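Local coordinates for trehalose-6-phosphate phosphatase (Candida albicans, PDB 5DXI), which belongs to the trehalose-phosphatase family of the HAD superfamily, a magnesium-binding phosphatase domain that holds beryllium trifluoride beside bound alpha-D-glucopyranose, at residues 120-124 against 158-163; 66-70 against 191-195. All blocks are in the same frame, centred on the assembly; numbering follows the deposited sequence.

Contact 1 of 2, residues 120-124 against 158-163; sequences IFKYY and KCMKEL
Y124 lies across C159, one face of its ring seated on the cysteine. CB of C159 is 3.6 Å from the centroid of the Y124 ring and only 7° off the ring normal, a CH-pi contact, while SG of C159 meets the same ring obliquely. That sulfur also reaches F121, where it lies at the ring edge, 3.8 Å from CE1 of F121, so the cysteine sits between two aromatic rings presented in different ways. At the far end of the tyrosine, OH of Y124 donates to OE1 of E162 over 2.7 Å, meeting the oxygen nearly along the C-O axis. The ring and carboxylate planes stand 67° apart. The extended chain of E162, with CG anti to the backbone N, carries the carboxylate to this hydroxyl. One turn before Y124, I120 slides past L163, with CD1 of I120 3.6 Å from CD2 of L163. L163 uses its other methyl, CD1, against CE1 of F121 at 3.7 Å. These side chains join helices 113-126 and 149-165, which run nearly antiparallel (158°) with local axes 10.7 Å apart and pack on the four-stranded antiparallel sheet of the smaller, cap-like part of this HAD-type phosphatase. Y123 supports the tyrosine from its other face, placing CD2 over the centre of the Y124 ring and so sandwiching it against C159. From the sheet, I182 touches F121, C159 and L163, and the W142 ring meets that of F121 while also touching Y124.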
loop_
_atom_site.group_PDB
_atom_site.type_symbol
_atom_site.label_atom_id
_atom_site.label_comp_id
_atom_site.label_asym_id
_atom_site.label_seq_id
_atom_site.Cartn_x
_atom_site.Cartn_y
_atom_site.Cartn_z
ATOM N N ILE A 120 6.310 -21.363 -13.607
ATOM C CA ILE A 120 5.098 -21.863 -12.986
ATOM C C ILE A 120 3.888 -21.044 -13.467
ATOM O O ILE A 120 2.835 -21.609 -13.774
ATOM C CB ILE A 120 5.218 -21.841 -11.449
ATOM C CG1 ILE A 120 6.272 -22.863 -11.013
ATOM C CG2 ILE A 120 3.871 -22.124 -10.788
ATOM C CD1 ILE A 120 6.668 -22.787 -9.544
ATOM N N PHE A 121 4.060 -19.725 -13.563
ATOM C CA PHE A 121 3.007 -18.831 -14.040
ATOM C C PHE A 121 2.647 -19.136 -15.496
ATOM O O PHE A 121 1.482 -19.044 -15.886
ATOM C CB PHE A 121 3.420 -17.359 -13.900
ATOM C CG PHE A 121 3.213 -16.786 -12.509
ATOM C CD1 PHE A 121 2.424 -17.448 -11.579
ATOM C CD2 PHE A 121 3.813 -15.580 -12.138
ATOM C CE1 PHE A 121 2.236 -16.924 -10.298
ATOM C CE2 PHE A 121 3.623 -15.044 -10.860
ATOM C CZ PHE A 121 2.838 -15.719 -9.942
ATOM N N LYS A 122 3.643 -19.480 -16.306
ATOM C CA LYS A 122 3.384 -19.801 -17.708
ATOM C C LYS A 122 2.480 -21.031 -17.844
ATOM O O LYS A 122 1.590 -21.069 -18.699
ATOM C CB LYS A 122 4.696 -20.015 -18.466
ATOM C CG LYS A 122 5.387 -18.725 -18.867
ATOM C CD LYS A 122 6.709 -18.997 -19.563
ATOM C CE LYS A 122 7.274 -17.735 -20.184
ATOM N NZ LYS A 122 8.707 -17.905 -20.559
ATOM N N TYR A 123 2.699 -22.021 -16.987
ATOM C CA TYR A 123 1.858 -23.213 -16.957
ATOM C C TYR A 123 0.403 -22.892 -16.625
ATOM O O TYR A 123 -0.515 -23.383 -17.286
ATOM C CB TYR A 123 2.414 -24.226 -15.952
ATOM C CG TYR A 123 1.526 -25.434 -15.715
ATOM C CD1 TYR A 123 1.595 -26.550 -16.542
ATOM C CD2 TYR A 123 0.648 -25.472 -14.634
ATOM C CE1 TYR A 123 0.793 -27.658 -16.319
ATOM C CE2 TYR A 123 -0.159 -26.575 -14.401
ATOM C CZ TYR A 123 -0.082 -27.666 -15.246
ATOM O OH TYR A 123 -0.879 -28.763 -15.013
ATOM N N TYR A 124 0.186 -22.077 -15.599
ATOM C CA TYR A 124 -1.175 -21.777 -15.186
ATOM C C TYR A 124 -1.822 -20.759 -16.111
ATOM O O TYR A 124 -3.042 -20.731 -16.236
ATOM C CB TYR A 124 -1.208 -21.305 -13.730
ATOM C CG TYR A 124 -0.992 -22.443 -12.765
ATOM C CD1 TYR A 124 -2.052 -23.253 -12.373
ATOM C CD2 TYR A 124 0.270 -22.721 -12.257
ATOM C CE1 TYR A 124 -1.863 -24.305 -11.505
ATOM C CE2 TYR A 124 0.469 -23.769 -11.385
ATOM C CZ TYR A 124 -0.599 -24.559 -11.012
ATOM O OH TYR A 124 -0.400 -25.603 -10.137
ATOM N N LYS A 158 -4.488 -23.573 -6.905
ATOM C CA LYS A 158 -3.514 -24.646 -7.011
ATOM C C LYS A 158 -2.180 -24.108 -7.517
ATOM O O LYS A 158 -1.140 -24.750 -7.357
ATOM C CB LYS A 158 -4.051 -25.775 -7.895
ATOM C CG LYS A 158 -5.394 -26.317 -7.367
ATOM C CD LYS A 158 -5.213 -27.614 -6.560
ATOM C CE LYS A 158 -5.817 -27.501 -5.148
ATOM N NZ LYS A 158 -7.161 -26.844 -5.111
ATOM N N CYS A 159 -2.204 -22.927 -8.125
ATOM C CA CYS A 159 -0.962 -22.227 -8.398
ATOM C C CYS A 159 -0.355 -21.783 -7.068
ATOM O O CYS A 159 0.840 -21.937 -6.850
ATOM C CB CYS A 159 -1.188 -21.034 -9.324
ATOM S SG CYS A 159 0.351 -20.146 -9.739
ATOM N N MET A 160 -1.202 -21.261 -6.182
ATOM C CA MET A 160 -0.790 -20.816 -4.855
ATOM C C MET A 160 -0.132 -21.939 -4.073
ATOM O O MET A 160 0.917 -21.760 -3.453
ATOM C CB MET A 160 -2.004 -20.313 -4.070
ATOM C CG MET A 160 -2.522 -18.947 -4.481
ATOM S SD MET A 160 -1.423 -17.614 -3.988
ATOM C CE MET A 160 -1.292 -17.961 -2.219
ATOM N N LYS A 161 -0.776 -23.099 -4.108
ATOM C CA LYS A 161 -0.289 -24.302 -3.448
ATOM C C LYS A 161 1.085 -24.712 -3.964
ATOM O O LYS A 161 1.993 -24.991 -3.180
ATOM C CB LYS A 161 -1.297 -25.441 -3.650
ATOM C CG LYS A 161 -0.917 -26.778 -3.029
ATOM C CD LYS A 161 -0.805 -26.693 -1.513
ATOM C CE LYS A 161 -0.610 -28.072 -0.894
ATOM N NZ LYS A 161 -0.286 -27.983 0.554
ATOM N N GLU A 162 1.232 -24.733 -5.287
ATOM C CA GLU A 162 2.458 -25.206 -5.908
ATOM C C GLU A 162 3.640 -24.289 -5.642
ATOM O O GLU A 162 4.741 -24.760 -5.365
ATOM C CB GLU A 162 2.267 -25.359 -7.416
ATOM C CG GLU A 162 3.570 -25.630 -8.156
ATOM C CD GLU A 162 3.363 -26.044 -9.591
ATOM O OE1 GLU A 162 2.200 -26.261 -9.991
ATOM O OE2 GLU A 162 4.374 -26.149 -10.323
ATOM N N LEU A 163 3.410 -22.980 -5.732
ATOM C CA LEU A 163 4.459 -22.006 -5.443
ATOM C C LEU A 163 4.922 -22.163 -4.009
ATOM O O LEU A 163 6.124 -22.167 -3.733
ATOM C CB LEU A 163 3.958 -20.581 -5.682
ATOM C CG LEU A 163 3.770 -20.185 -7.142
ATOM C CD1 LEU A 163 2.966 -18.905 -7.253
ATOM C CD2 LEU A 163 5.139 -20.010 -7.790
#

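Contact 2 of 2, residues 66-70 against 191-195; sequences IISGR and KGEIV. With GLC (alpha-D-glucopyranose), chain C; BEF (beryllium trifluoride ion), chain F.
NZ of K191 donates to the carbonyl oxygen of I67, NZ to O 2.8 Å, approaching 31° out of the carbonyl plane. It also donates to the beryllium trifluoride ion, with NZ of K191 2.7 Å from F1, and forms a salt bridge with D237. The lysine chain, extended beyond CG (chi2 -163°, chi3 175°), spans from the start of helix 191-199 to the ion. From the loop that follows strand 62-67, N of G69 also donates to F1 of the ion, at 2.9 Å. In the same loop OG of S68 accepts from N of R70 at 2.9 Å, closing an ST turn, and NE of R70 forms a salt bridge with D30. Apolar packing backs these bonds: CG2 of I67 lies 3.7 Å from CG of K191, and CD1 of I67 reaches CG2 of I194 at 3.9 Å. The R70 guanidinium turns one face to C2 of alpha-D-glucopyranose, offset toward its rim. A serine just after a strand and a lysine at a helix start, both at the ion, are characteristic of HAD phosphatase sites; sharing NZ of K191 between the I67 carbonyl, F1 and D237 fixes the end of the lysine chain at the ion.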
loop_
_atom_site.group_PDB
_atom_site.type_symbol
_atom_site.label_atom_id
_atom_site.label_comp_id
_atom_site.label_asym_id
_atom_site.label_seq_id
_atom_site.Cartn_x
_atom_site.Cartn_y
_atom_site.Cartn_z
ATOM N N ILE A 66 2.996 7.540 -1.826
ATOM C CA ILE A 66 2.247 6.524 -2.545
ATOM C C ILE A 66 3.043 5.224 -2.490
ATOM O O ILE A 66 4.160 5.153 -3.003
ATOM C CB ILE A 66 1.982 6.914 -4.012
ATOM C CG1 ILE A 66 1.511 8.381 -4.115
ATOM C CG2 ILE A 66 1.020 5.923 -4.657
ATOM C CD1 ILE A 66 0.268 8.702 -3.300
ATOM N N ILE A 67 2.476 4.216 -1.837
ATOM C CA ILE A 67 3.143 2.944 -1.605
ATOM C C ILE A 67 2.357 1.832 -2.283
ATOM O O ILE A 67 1.273 1.454 -1.825
ATOM C CB ILE A 67 3.281 2.674 -0.072
ATOM C CG1 ILE A 67 3.966 3.873 0.591
ATOM C CG2 ILE A 67 4.025 1.378 0.192
ATOM C CD1 ILE A 67 3.959 3.852 2.088
ATOM N N SER A 68 2.902 1.307 -3.375
ATOM C CA SER A 68 2.106 0.535 -4.316
ATOM C C SER A 68 2.783 -0.762 -4.741
ATOM O O SER A 68 3.989 -0.914 -4.583
ATOM C CB SER A 68 1.812 1.400 -5.573
ATOM O OG SER A 68 1.031 0.686 -6.523
ATOM N N GLY A 69 1.999 -1.684 -5.299
ATOM C CA GLY A 69 2.551 -2.843 -5.982
ATOM C C GLY A 69 3.030 -2.510 -7.391
ATOM O O GLY A 69 3.797 -3.278 -7.997
ATOM N N ARG A 70 2.596 -1.357 -7.908
ATOM C CA ARG A 70 2.959 -0.894 -9.261
ATOM C C ARG A 70 4.467 -0.778 -9.464
ATOM O O ARG A 70 5.209 -0.474 -8.521
ATOM C CB ARG A 70 2.323 0.472 -9.544
ATOM C CG ARG A 70 0.805 0.484 -9.723
ATOM C CD ARG A 70 0.353 -0.352 -10.936
ATOM N NE ARG A 70 -1.097 -0.270 -11.104
ATOM C CZ ARG A 70 -1.744 -0.246 -12.268
ATOM N NH1 ARG A 70 -1.081 -0.297 -13.422
ATOM N NH2 ARG A 70 -3.071 -0.165 -12.274
ATOM N N LYS A 191 5.648 -3.612 2.183
ATOM C CA LYS A 191 5.110 -2.280 2.456
ATOM C C LYS A 191 5.251 -1.909 3.942
ATOM O O LYS A 191 5.308 -0.732 4.286
ATOM C CB LYS A 191 3.645 -2.186 2.019
ATOM C CG LYS A 191 3.402 -2.262 0.501
ATOM C CD LYS A 191 1.999 -1.752 0.137
ATOM C CE LYS A 191 1.756 -1.700 -1.395
ATOM N NZ LYS A 191 0.369 -1.170 -1.673
ATOM N N GLY A 192 5.300 -2.910 4.818
ATOM C CA GLY A 192 5.495 -2.668 6.238
ATOM C C GLY A 192 6.868 -2.079 6.555
ATOM O O GLY A 192 6.988 -1.209 7.421
ATOM N N GLU A 193 7.899 -2.535 5.840
ATOM C CA GLU A 193 9.245 -1.976 5.974
ATOM C C GLU A 193 9.276 -0.514 5.568
ATOM O O GLU A 193 9.920 0.319 6.216
ATOM C CB GLU A 193 10.245 -2.734 5.097
ATOM C CG GLU A 193 10.917 -3.893 5.753
ATOM C CD GLU A 193 11.607 -3.502 7.044
ATOM O OE1 GLU A 193 12.458 -2.572 7.034
ATOM O OE2 GLU A 193 11.270 -4.125 8.062
ATOM N N ILE A 194 8.605 -0.223 4.459
ATOM C CA ILE A 194 8.521 1.141 3.943
ATOM C C ILE A 194 7.905 2.057 5.000
ATOM O O ILE A 194 8.418 3.147 5.274
ATOM C CB ILE A 194 7.679 1.221 2.628
ATOM C CG1 ILE A 194 8.228 0.270 1.564
ATOM C CG2 ILE A 194 7.641 2.641 2.071
ATOM C CD1 ILE A 194 9.652 0.596 1.125
ATOM N N VAL A 195 6.796 1.609 5.581
ATOM C CA VAL A 195 6.094 2.407 6.565
ATOM C C VAL A 195 6.993 2.657 7.793
ATOM O O VAL A 195 7.062 3.779 8.303
ATOM C CB VAL A 195 4.781 1.730 6.986
ATOM C CG1 VAL A 195 4.231 2.396 8.222
ATOM C CG2 VAL A 195 3.777 1.806 5.825
HETATM C C1 GLC C . -2.540 -3.572 -10.043
HETATM C C2 GLC C . -1.287 -3.921 -10.836
HETATM C C3 GLC C . -0.393 -4.841 -9.998
HETATM C C4 GLC C . -0.081 -4.164 -8.674
HETATM C C5 GLC C . -1.391 -3.835 -7.966
HETATM C C6 GLC C . -1.106 -3.050 -6.699
HETATM O O1 GLC C . -3.328 -4.742 -9.829
HETATM O O2 GLC C . -1.674 -4.563 -12.047
HETATM O O3 GLC C . 0.826 -5.089 -10.683
HETATM O O4 GLC C . 0.713 -5.032 -7.837
HETATM O O5 GLC C . -2.207 -3.004 -8.775
HETATM O O6 GLC C . -0.560 -1.774 -7.055
HETATM BE BE BEF F . -1.725 -0.360 -3.895
HETATM F F1 BEF F . -0.649 -1.745 -4.121
HETATM F F2 BEF F . -2.918 -1.155 -4.927
HETATM F F3 BEF F . -1.144 0.520 -5.313
#

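How the contacts relate
Contact 1 and contact 2 lie in different parts of the fold, their centres 25 Å apart and their nearest atoms about 12 Å apart. The centre of contact 2 lies about 5 Å from the centre of the chain, where strand 62-67 of the eight-stranded mixed sheet meets helix 191-199. Contact 1 joins helices 113-126 and 149-165 against the separate antiparallel sheet. Along the chain the order is 66-70, 120-124, 158-163, 191-195, so contact 1 is nested inside the loop closed by contact 2. This is the topology of a cap inserted into a HAD core, and the glycan pocket draws on both parts, with R70 from one and E134 and E183 from the other.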